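Long-range contacts in regulatory protein YycH-like domain-containing protein (Eubacterium rectale, PDB 5COZ), which is of unknown function but is related by name to YycH-like regulatory proteins, its natural precursor probably being a lipoprotein of the cell envelope: residues V323-N328 and L343-D348; I45-N50 and I296-I301. One frame throughout, in Å; residues are numbered along the deposited sequence.

Contacts 1 and 2 lie in one mixed sheet but join strands at very different sequence separations. Contact 1 is the local one, an antiparallel hairpin of strands 314-330 and 338-348; contact 2 pairs strand 43-50 in parallel with strand 295-311, nearly 250 residues away. Strands 295-311 and 314-330 are neighbours in the sheet, so the contacts meet directly, and their centres lie about 9 Å apart. Both are largely buried, and helix 276-288 packs on side chains of each. Their chemistry differs: contact 1 is dominated by tyrosines packed on aliphatic carbons, whereas contact 2 has isoleucines and a valine on one face and carboxylates, an amide and waters on the other.

Contact 1: residues V323-N328 and L343-D348; sequences VYYYQN and LYDVYD
Y325 and L343 form one rung of an antiparallel beta hairpin, and the tyrosine side chain shows how a single ring can serve several neighbours. The rung is a hydrogen-bonded pair, with L343 N reaching Y325 O at 2.8 Å and Y325 N returning a bond to L343 O; V323 and D345 repeat the pattern two residues along. From CB, which packs against E297 O of the adjoining strand, a chi1 of 69° sets CG between the backbone N and carbonyl carbon and turns the ring over the partner strand. CD1 then lies near L343 O, and Y325 CE1 comes within 3.3 Å of D345 OD2, whose carboxylate plane is only 21° from that of the ring. Over one face sits L343 CB, 3.5 Å from Y325 CZ, a CH-pi contact. Y325 CE2 meets L343 CD1 at 3.7 Å, on the same side of the ring plane. At the tip, Y325 OH is hydrogen-bonded to a water at 2.8 Å, and that water donates to Y344 O, tying the phenol to the opposite backbone. On the other face of the sheet, Y324 CD2 packs on Y344 CB at 4.0 Å. Helix 276-288 covers the face that carries V323, Y325 and Y347: K286 forms a salt bridge with D345 OD2, L287 touches Y325, and E283 bonds the hydroxyl of Y347. Strand 295-311 flanks strand 314-330 and brings I296 against Y325 and V298 against V323.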
ATOM      1  N   VAL A 323      -0.320   6.150  12.152  1.00  5.49           N
ATOM      2  CA  VAL A 323       0.362   7.422  11.962  1.00  5.63           C
ATOM      3  C   VAL A 323       1.704   7.124  11.325  1.00  7.27           C
ATOM      4  O   VAL A 323       2.536   6.438  11.903  1.00  7.62           O
ATOM      5  CB  VAL A 323       0.540   8.226  13.279  1.00  7.59           C
ATOM      6  CG1 VAL A 323       1.254   9.562  13.017  1.00  9.27           C
ATOM      7  CG2 VAL A 323      -0.814   8.466  13.936  1.00  7.83           C
ATOM      8  N   TYR A 324       1.910   7.664  10.115  1.00  6.07           N
ATOM      9  CA  TYR A 324       3.166   7.512   9.395  1.00  5.37           C
ATOM     10  C   TYR A 324       3.947   8.783   9.601  1.00  7.51           C
ATOM     11  O   TYR A 324       3.370   9.880   9.484  1.00  7.49           O
ATOM     12  CB  TYR A 324       2.904   7.280   7.895  1.00  5.76           C
ATOM     13  CG  TYR A 324       2.063   6.051   7.618  1.00  5.40           C
ATOM     14  CD1 TYR A 324       0.674   6.142   7.514  1.00  5.46           C
ATOM     15  CD2 TYR A 324       2.660   4.823   7.336  1.00  6.33           C
ATOM     16  CE1 TYR A 324      -0.105   5.029   7.180  1.00  6.83           C
ATOM     17  CE2 TYR A 324       1.889   3.703   7.013  1.00  6.09           C
ATOM     18  CZ  TYR A 324       0.516   3.822   6.898  1.00  6.90           C
ATOM     19  OH  TYR A 324      -0.252   2.720   6.603  1.00  7.97           O
ATOM     20  N   TYR A 325       5.249   8.647   9.948  1.00  5.59           N
ATOM     21  CA  TYR A 325       6.053   9.829  10.172  1.00  5.27           C
ATOM     22  C   TYR A 325       7.481   9.584   9.768  1.00  7.52           C
ATOM     23  O   TYR A 325       7.902   8.442   9.652  1.00  8.71           O
ATOM     24  CB  TYR A 325       5.957  10.269  11.662  1.00  7.08           C
ATOM     25  CG  TYR A 325       6.620   9.313  12.636  1.00  6.80           C
ATOM     26  CD1 TYR A 325       5.929   8.223  13.157  1.00  7.49           C
ATOM     27  CD2 TYR A 325       7.923   9.537  13.086  1.00  7.75           C
ATOM     28  CE1 TYR A 325       6.530   7.358  14.079  1.00  6.47           C
ATOM     29  CE2 TYR A 325       8.534   8.678  13.995  1.00  8.23           C
ATOM     30  CZ  TYR A 325       7.837   7.584  14.479  1.00  8.76           C
ATOM     31  OH  TYR A 325       8.452   6.749  15.403  1.00 12.53           O
ATOM     32  N   TYR A 326       8.246  10.668   9.619  1.00  6.11           N
ATOM     33  CA  TYR A 326       9.671  10.590   9.345  1.00  5.70           C
ATOM     34  C   TYR A 326      10.461  11.047  10.548  1.00  8.29           C
ATOM     35  O   TYR A 326      10.029  11.962  11.242  1.00  8.00           O
ATOM     36  CB  TYR A 326      10.055  11.527   8.174  1.00  6.71           C
ATOM     37  CG  TYR A 326       9.421  11.167   6.867  1.00  7.54           C
ATOM     38  CD1 TYR A 326       9.847  10.051   6.149  1.00  8.60           C
ATOM     39  CD2 TYR A 326       8.437  11.980   6.302  1.00  7.79           C
ATOM     40  CE1 TYR A 326       9.283   9.727   4.919  1.00  7.74           C
ATOM     41  CE2 TYR A 326       7.854  11.659   5.071  1.00  8.97           C
ATOM     42  CZ  TYR A 326       8.293  10.537   4.379  1.00 11.51           C
ATOM     43  OH  TYR A 326       7.728  10.189   3.166  1.00 11.36           O
ATOM     44  N   GLN A 327      11.616  10.431  10.784  1.00  7.33           N
ATOM     45  CA  GLN A 327      12.533  10.935  11.789  1.00  7.49           C
ATOM     46  C   GLN A 327      13.900  11.072  11.154  1.00 10.32           C
ATOM     47  O   GLN A 327      14.387  10.149  10.508  1.00  9.67           O
ATOM     48  CB  GLN A 327      12.589  10.070  13.050  1.00  9.47           C
ATOM     49  CG  GLN A 327      13.480  10.696  14.127  1.00  9.30           C
ATOM     50  CD  GLN A 327      13.342  10.001  15.461  1.00 12.94           C
ATOM     51  OE1 GLN A 327      13.297   8.769  15.537  1.00 12.96           O
ATOM     52  NE2 GLN A 327      13.236  10.788  16.520  1.00 12.92           N
ATOM     53  N   ASN A 328      14.528  12.211  11.402  1.00  7.64           N
ATOM     54  CA  ASN A 328      15.831  12.551  10.832  1.00  7.98           C
ATOM     55  C   ASN A 328      16.911  12.044  11.782  1.00 10.92           C
ATOM     56  O   ASN A 328      17.343  12.751  12.699  1.00 11.09           O
ATOM     57  CB  ASN A 328      15.871  14.067  10.643  1.00  9.18           C
ATOM     58  CG  ASN A 328      16.912  14.526   9.687  1.00 14.40           C
ATOM     59  OD1 ASN A 328      17.542  13.717   8.976  1.00 11.52           O
ATOM     60  ND2 ASN A 328      17.133  15.850   9.649  1.00 12.70           N
ATOM     61  N   LEU A 343       8.890   5.861   9.434  1.00  6.62           N
ATOM     62  CA  LEU A 343       8.471   5.093  10.591  1.00  6.32           C
ATOM     63  C   LEU A 343       6.951   5.170  10.736  1.00  7.20           C
ATOM     64  O   LEU A 343       6.277   5.865   9.962  1.00  7.39           O
ATOM     65  CB  LEU A 343       9.172   5.664  11.821  1.00  6.72           C
ATOM     66  CG  LEU A 343      10.716   5.594  11.792  1.00  9.12           C
ATOM     67  CD1 LEU A 343      11.312   6.434  12.905  1.00 11.09           C
ATOM     68  CD2 LEU A 343      11.210   4.146  11.917  1.00  9.87           C
ATOM     69  N   TYR A 344       6.398   4.420  11.703  1.00  6.87           N
ATOM     70  CA  TYR A 344       4.955   4.465  11.875  1.00  5.88           C
ATOM     71  C   TYR A 344       4.596   4.009  13.280  1.00  8.66           C
ATOM     72  O   TYR A 344       5.364   3.300  13.945  1.00  8.24           O
ATOM     73  CB  TYR A 344       4.241   3.595  10.800  1.00  7.07           C
ATOM     74  CG  TYR A 344       4.469   2.118  11.010  1.00  7.14           C
ATOM     75  CD1 TYR A 344       5.672   1.515  10.650  1.00  9.29           C
ATOM     76  CD2 TYR A 344       3.476   1.313  11.546  1.00  7.81           C
ATOM     77  CE1 TYR A 344       5.913   0.163  10.917  1.00  9.87           C
ATOM     78  CE2 TYR A 344       3.685  -0.046  11.766  1.00  9.00           C
ATOM     79  CZ  TYR A 344       4.905  -0.611  11.464  1.00 13.27           C
ATOM     80  OH  TYR A 344       5.070  -1.945  11.726  1.00 18.04           O
ATOM     81  N   ASP A 345       3.383   4.406  13.702  1.00  6.92           N
ATOM     82  CA  ASP A 345       2.773   3.990  14.950  1.00  6.67           C
ATOM     83  C   ASP A 345       1.364   3.510  14.642  1.00  7.86           C
ATOM     84  O   ASP A 345       0.756   3.945  13.658  1.00  7.09           O
ATOM     85  CB  ASP A 345       2.780   5.127  15.970  1.00  8.05           C
ATOM     86  CG  ASP A 345       4.127   5.261  16.679  1.00 10.79           C
ATOM     87  OD1 ASP A 345       4.619   4.240  17.236  1.00 14.71           O
ATOM     88  OD2 ASP A 345       4.687   6.387  16.695  1.00 11.78           O
ATOM     89  N   VAL A 346       0.846   2.597  15.466  1.00  6.67           N
ATOM     90  CA  VAL A 346      -0.470   2.007  15.238  1.00  5.51           C
ATOM     91  C   VAL A 346      -1.275   2.050  16.515  1.00  7.04           C
ATOM     92  O   VAL A 346      -0.758   1.689  17.570  1.00  8.09           O
ATOM     93  CB  VAL A 346      -0.377   0.544  14.725  1.00  8.76           C
ATOM     94  CG1 VAL A 346      -1.761   0.015  14.341  1.00  8.31           C
ATOM     95  CG2 VAL A 346       0.557   0.416  13.527  1.00  7.96           C
ATOM     96  N   TYR A 347      -2.532   2.462  16.404  1.00  6.17           N
ATOM     97  CA  TYR A 347      -3.459   2.530  17.525  1.00  6.13           C
ATOM     98  C   TYR A 347      -4.681   1.694  17.265  1.00  6.75           C
ATOM     99  O   TYR A 347      -5.227   1.752  16.169  1.00  7.61           O
ATOM    100  CB  TYR A 347      -3.911   3.991  17.729  1.00  7.47           C
ATOM    101  CG  TYR A 347      -2.804   4.890  18.208  1.00  6.86           C
ATOM    102  CD1 TYR A 347      -1.880   5.436  17.313  1.00  7.62           C
ATOM    103  CD2 TYR A 347      -2.712   5.255  19.548  1.00  8.72           C
ATOM    104  CE1 TYR A 347      -0.832   6.236  17.769  1.00  6.94           C
ATOM    105  CE2 TYR A 347      -1.684   6.065  20.006  1.00  9.76           C
ATOM    106  CZ  TYR A 347      -0.746   6.549  19.117  1.00 11.16           C
ATOM    107  OH  TYR A 347       0.234   7.350  19.631  1.00 11.00           O
ATOM    108  N   ASP A 348      -5.157   0.991  18.283  1.00  5.37           N
ATOM    109  CA  ASP A 348      -6.474   0.356  18.211  1.00  4.58           C
ATOM    110  C   ASP A 348      -7.486   1.504  17.968  1.00  6.47           C
ATOM    111  O   ASP A 348      -7.493   2.490  18.727  1.00  7.42           O
ATOM    112  CB  ASP A 348      -6.726  -0.391  19.529  1.00  5.71           C
ATOM    113  CG  ASP A 348      -8.083  -1.054  19.682  1.00 10.63           C
ATOM    114  OD1 ASP A 348      -9.094  -0.464  19.214  1.00  9.42           O
ATOM    115  OD2 ASP A 348      -8.147  -2.120  20.342  1.00 13.41           O
TER
HETATM  116  O   HOH W   1       7.384   4.174  15.951  1.00 22.19           O

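Contact 2: residues I45-N50 and I296-I301; sequences IDSEIN and IEVSEI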
ATOM      1  N   ILE A  45       4.102  18.781  11.534  1.00  9.52           N
ATOM      2  CA  ILE A  45       3.034  17.967  10.954  1.00  8.50           C
ATOM      3  C   ILE A  45       2.789  18.483   9.544  1.00 11.42           C
ATOM      4  O   ILE A  45       2.494  19.661   9.375  1.00 12.12           O
ATOM      5  CB  ILE A  45       1.743  18.024  11.809  1.00 10.49           C
ATOM      6  CG1 ILE A  45       2.020  17.495  13.251  1.00 11.76           C
ATOM      7  CG2 ILE A  45       0.619  17.223  11.110  1.00 12.53           C
ATOM      8  CD1 ILE A  45       0.867  17.676  14.178  1.00 16.82           C
ATOM      9  N   ASP A  46       2.910  17.631   8.522  1.00  9.50           N
ATOM     10  CA  ASP A  46       2.579  18.010   7.131  1.00 10.21           C
ATOM     11  C   ASP A  46       2.002  16.746   6.541  1.00 11.49           C
ATOM     12  O   ASP A  46       2.694  15.951   5.883  1.00 11.11           O
ATOM     13  CB  ASP A  46       3.815  18.531   6.389  1.00 11.75           C
ATOM     14  CG  ASP A  46       3.509  19.134   5.036  1.00 23.07           C
ATOM     15  OD1 ASP A  46       2.335  19.092   4.616  1.00 21.31           O
ATOM     16  OD2 ASP A  46       4.446  19.647   4.394  1.00 31.57           O
ATOM     17  N   SER A  47       0.721  16.547   6.832  1.00  9.47           N
ATOM     18  CA  SER A  47       0.117  15.246   6.718  1.00  8.95           C
ATOM     19  C   SER A  47      -1.144  15.123   5.927  1.00 10.49           C
ATOM     20  O   SER A  47      -2.026  15.961   6.015  1.00  9.61           O
ATOM     21  CB  SER A  47      -0.187  14.801   8.150  1.00 10.03           C
ATOM     22  OG  SER A  47      -0.691  13.483   8.308  1.00 12.61           O
ATOM     23  N   GLU A  48      -1.250  14.004   5.209  1.00  8.59           N
ATOM     24  CA  GLU A  48      -2.490  13.581   4.595  1.00  8.77           C
ATOM     25  C   GLU A  48      -3.353  12.995   5.709  1.00 10.89           C
ATOM     26  O   GLU A  48      -2.823  12.448   6.692  1.00  9.86           O
ATOM     27  CB  GLU A  48      -2.233  12.502   3.532  1.00  9.81           C
ATOM     28  CG  GLU A  48      -1.622  13.029   2.248  1.00 14.67           C
ATOM     29  CD  GLU A  48      -1.630  11.983   1.152  1.00 19.46           C
ATOM     30  OE1 GLU A  48      -0.830  11.025   1.250  1.00 17.39           O
ATOM     31  OE2 GLU A  48      -2.492  12.072   0.245  1.00 16.29           O
ATOM     32  N   ILE A  49      -4.671  13.109   5.569  1.00  7.95           N
ATOM     33  CA  ILE A  49      -5.653  12.480   6.441  1.00  6.69           C
ATOM     34  C   ILE A  49      -6.441  11.541   5.559  1.00  8.67           C
ATOM     35  O   ILE A  49      -7.032  11.996   4.582  1.00  9.14           O
ATOM     36  CB  ILE A  49      -6.574  13.509   7.136  1.00  8.98           C
ATOM     37  CG1 ILE A  49      -5.765  14.604   7.895  1.00  9.64           C
ATOM     38  CG2 ILE A  49      -7.612  12.811   8.040  1.00 10.53           C
ATOM     39  CD1 ILE A  49      -4.954  14.080   9.099  1.00 13.14           C
ATOM     40  N   ASN A  50      -6.402  10.243   5.857  1.00  7.31           N
ATOM     41  CA  ASN A  50      -7.086   9.258   5.003  1.00  6.94           C
ATOM     42  C   ASN A  50      -8.114   8.468   5.756  1.00  8.41           C
ATOM     43  O   ASN A  50      -7.777   7.637   6.632  1.00  6.70           O
ATOM     44  CB  ASN A  50      -6.065   8.291   4.413  1.00  6.52           C
ATOM     45  CG  ASN A  50      -5.332   8.841   3.227  1.00 11.59           C
ATOM     46  OD1 ASN A  50      -5.942   9.480   2.360  1.00 10.29           O
ATOM     47  ND2 ASN A  50      -4.035   8.516   3.114  1.00  9.68           N
ATOM     48  N   ILE A 296      11.313  15.287  13.797  1.00  8.20           N
ATOM     49  CA  ILE A 296      10.221  14.468  13.297  1.00  7.74           C
ATOM     50  C   ILE A 296       9.257  15.262  12.438  1.00 10.02           C
ATOM     51  O   ILE A 296       8.973  16.418  12.745  1.00  9.13           O
ATOM     52  CB  ILE A 296       9.483  13.799  14.504  1.00 10.62           C
ATOM     53  CG1 ILE A 296      10.375  12.704  15.128  1.00 11.99           C
ATOM     54  CG2 ILE A 296       8.104  13.198  14.076  1.00 11.83           C
ATOM     55  CD1 ILE A 296       9.939  12.214  16.551  1.00 16.94           C
ATOM     56  N   GLU A 297       8.704  14.607  11.397  1.00  7.51           N
ATOM     57  CA  GLU A 297       7.651  15.166  10.566  1.00  7.66           C
ATOM     58  C   GLU A 297       6.580  14.102  10.384  1.00  8.28           C
ATOM     59  O   GLU A 297       6.861  13.045   9.813  1.00  8.28           O
ATOM     60  CB  GLU A 297       8.189  15.637   9.216  1.00  8.97           C
ATOM     61  CG  GLU A 297       7.092  16.250   8.360  1.00 11.74           C
ATOM     62  CD  GLU A 297       7.641  16.845   7.086  1.00 20.03           C
ATOM     63  OE1 GLU A 297       8.421  17.817   7.186  1.00 21.95           O
ATOM     64  OE2 GLU A 297       7.395  16.262   6.007  1.00 19.60           O
ATOM     65  N   VAL A 298       5.354  14.381  10.839  1.00  7.35           N
ATOM     66  CA  VAL A 298       4.210  13.468  10.670  1.00  6.91           C
ATOM     67  C   VAL A 298       3.689  13.652   9.246  1.00 10.85           C
ATOM     68  O   VAL A 298       3.431  14.790   8.840  1.00  9.84           O
ATOM     69  CB  VAL A 298       3.113  13.751  11.730  1.00  9.72           C
ATOM     70  CG1 VAL A 298       1.844  12.916  11.443  1.00  9.15           C
ATOM     71  CG2 VAL A 298       3.642  13.455  13.133  1.00 10.33           C
ATOM     72  N   SER A 299       3.543  12.547   8.481  1.00  7.86           N
ATOM     73  CA  SER A 299       3.183  12.634   7.070  1.00  6.67           C
ATOM     74  C   SER A 299       1.788  12.096   6.719  1.00  7.85           C
ATOM     75  O   SER A 299       1.264  12.445   5.657  1.00  7.80           O
ATOM     76  CB  SER A 299       4.226  11.890   6.237  1.00 10.22           C
ATOM     77  OG  SER A 299       4.087  10.482   6.387  1.00 13.30           O
ATOM     78  N   GLU A 300       1.226  11.183   7.536  1.00  7.12           N
ATOM     79  CA  GLU A 300      -0.083  10.644   7.200  1.00  6.86           C
ATOM     80  C   GLU A 300      -0.760  10.069   8.439  1.00  7.65           C
ATOM     81  O   GLU A 300      -0.101   9.431   9.272  1.00  7.30           O
ATOM     82  CB  GLU A 300       0.076   9.545   6.131  1.00  7.80           C
ATOM     83  CG  GLU A 300      -1.229   8.902   5.725  1.00  7.76           C
ATOM     84  CD  GLU A 300      -1.156   7.818   4.674  1.00 13.88           C
ATOM     85  OE1 GLU A 300      -0.131   7.700   3.967  1.00 14.96           O
ATOM     86  OE2 GLU A 300      -2.175   7.119   4.528  1.00 13.37           O
ATOM     87  N   ILE A 301      -2.088  10.273   8.535  1.00  6.45           N
ATOM     88  CA  ILE A 301      -2.910   9.629   9.549  1.00  5.78           C
ATOM     89  C   ILE A 301      -3.974   8.881   8.752  1.00  7.84           C
ATOM     90  O   ILE A 301      -4.668   9.500   7.932  1.00  7.51           O
ATOM     91  CB  ILE A 301      -3.506  10.606  10.570  1.00  8.49           C
ATOM     92  CG1 ILE A 301      -2.403  11.406  11.260  1.00  9.39           C
ATOM     93  CG2 ILE A 301      -4.406   9.841  11.587  1.00  8.37           C
ATOM     94  CD1 ILE A 301      -3.003  12.616  12.119  1.00 14.19           C
TER
HETATM   95  O   HOH W   2       5.180  14.848   5.341  1.00 13.79           O
HETATM   96  O   HOH W   3       6.693  18.062   3.903  1.00 26.34           O
HETATM   97  O   HOH W   4       1.710  12.082   2.751  1.00 32.55           O
HETATM   98  O   HOH W   5       1.058   9.516   2.469  1.00 39.82           O
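I45 with V298, then E48 with E300 and I49 with I301, pair as parallel strands running only 6° apart, the register slipping by one residue between I45 and E48. That slip is a beta bulge, with one more residue in 45-50 than in 296-301; on its other side, toward strand 314-330, S299 and E300 together face Y324 in a classic beta bulge. The ladder persists across it, from D46 N to V298 O at 2.9 Å through to N50 N and I301 O at 2.8 Å. I45 lies beside V298 and I49 beside I301, the latter two meeting at their CD1 atoms 3.9 Å apart, and helix 276-288 covers I45, V298 and I301. The opposite face is polar. Two waters bridge D46 and E297, and D46 OD2 also forms a salt bridge with K36. N50 ND2 donates to E300 OE2 at 2.7 Å, approaching from above a carboxylate plane set 83° to the amide; R227 gives that oxygen a second, charged partner. Among the aliphatic side chains, S47 turns OG anti to its own N (chi1 -175°), so that S47 OG donates a hydrogen bond to E48 O at 2.9 Å, while I301 N bonds the same E48 O from the other face of the carbonyl plane.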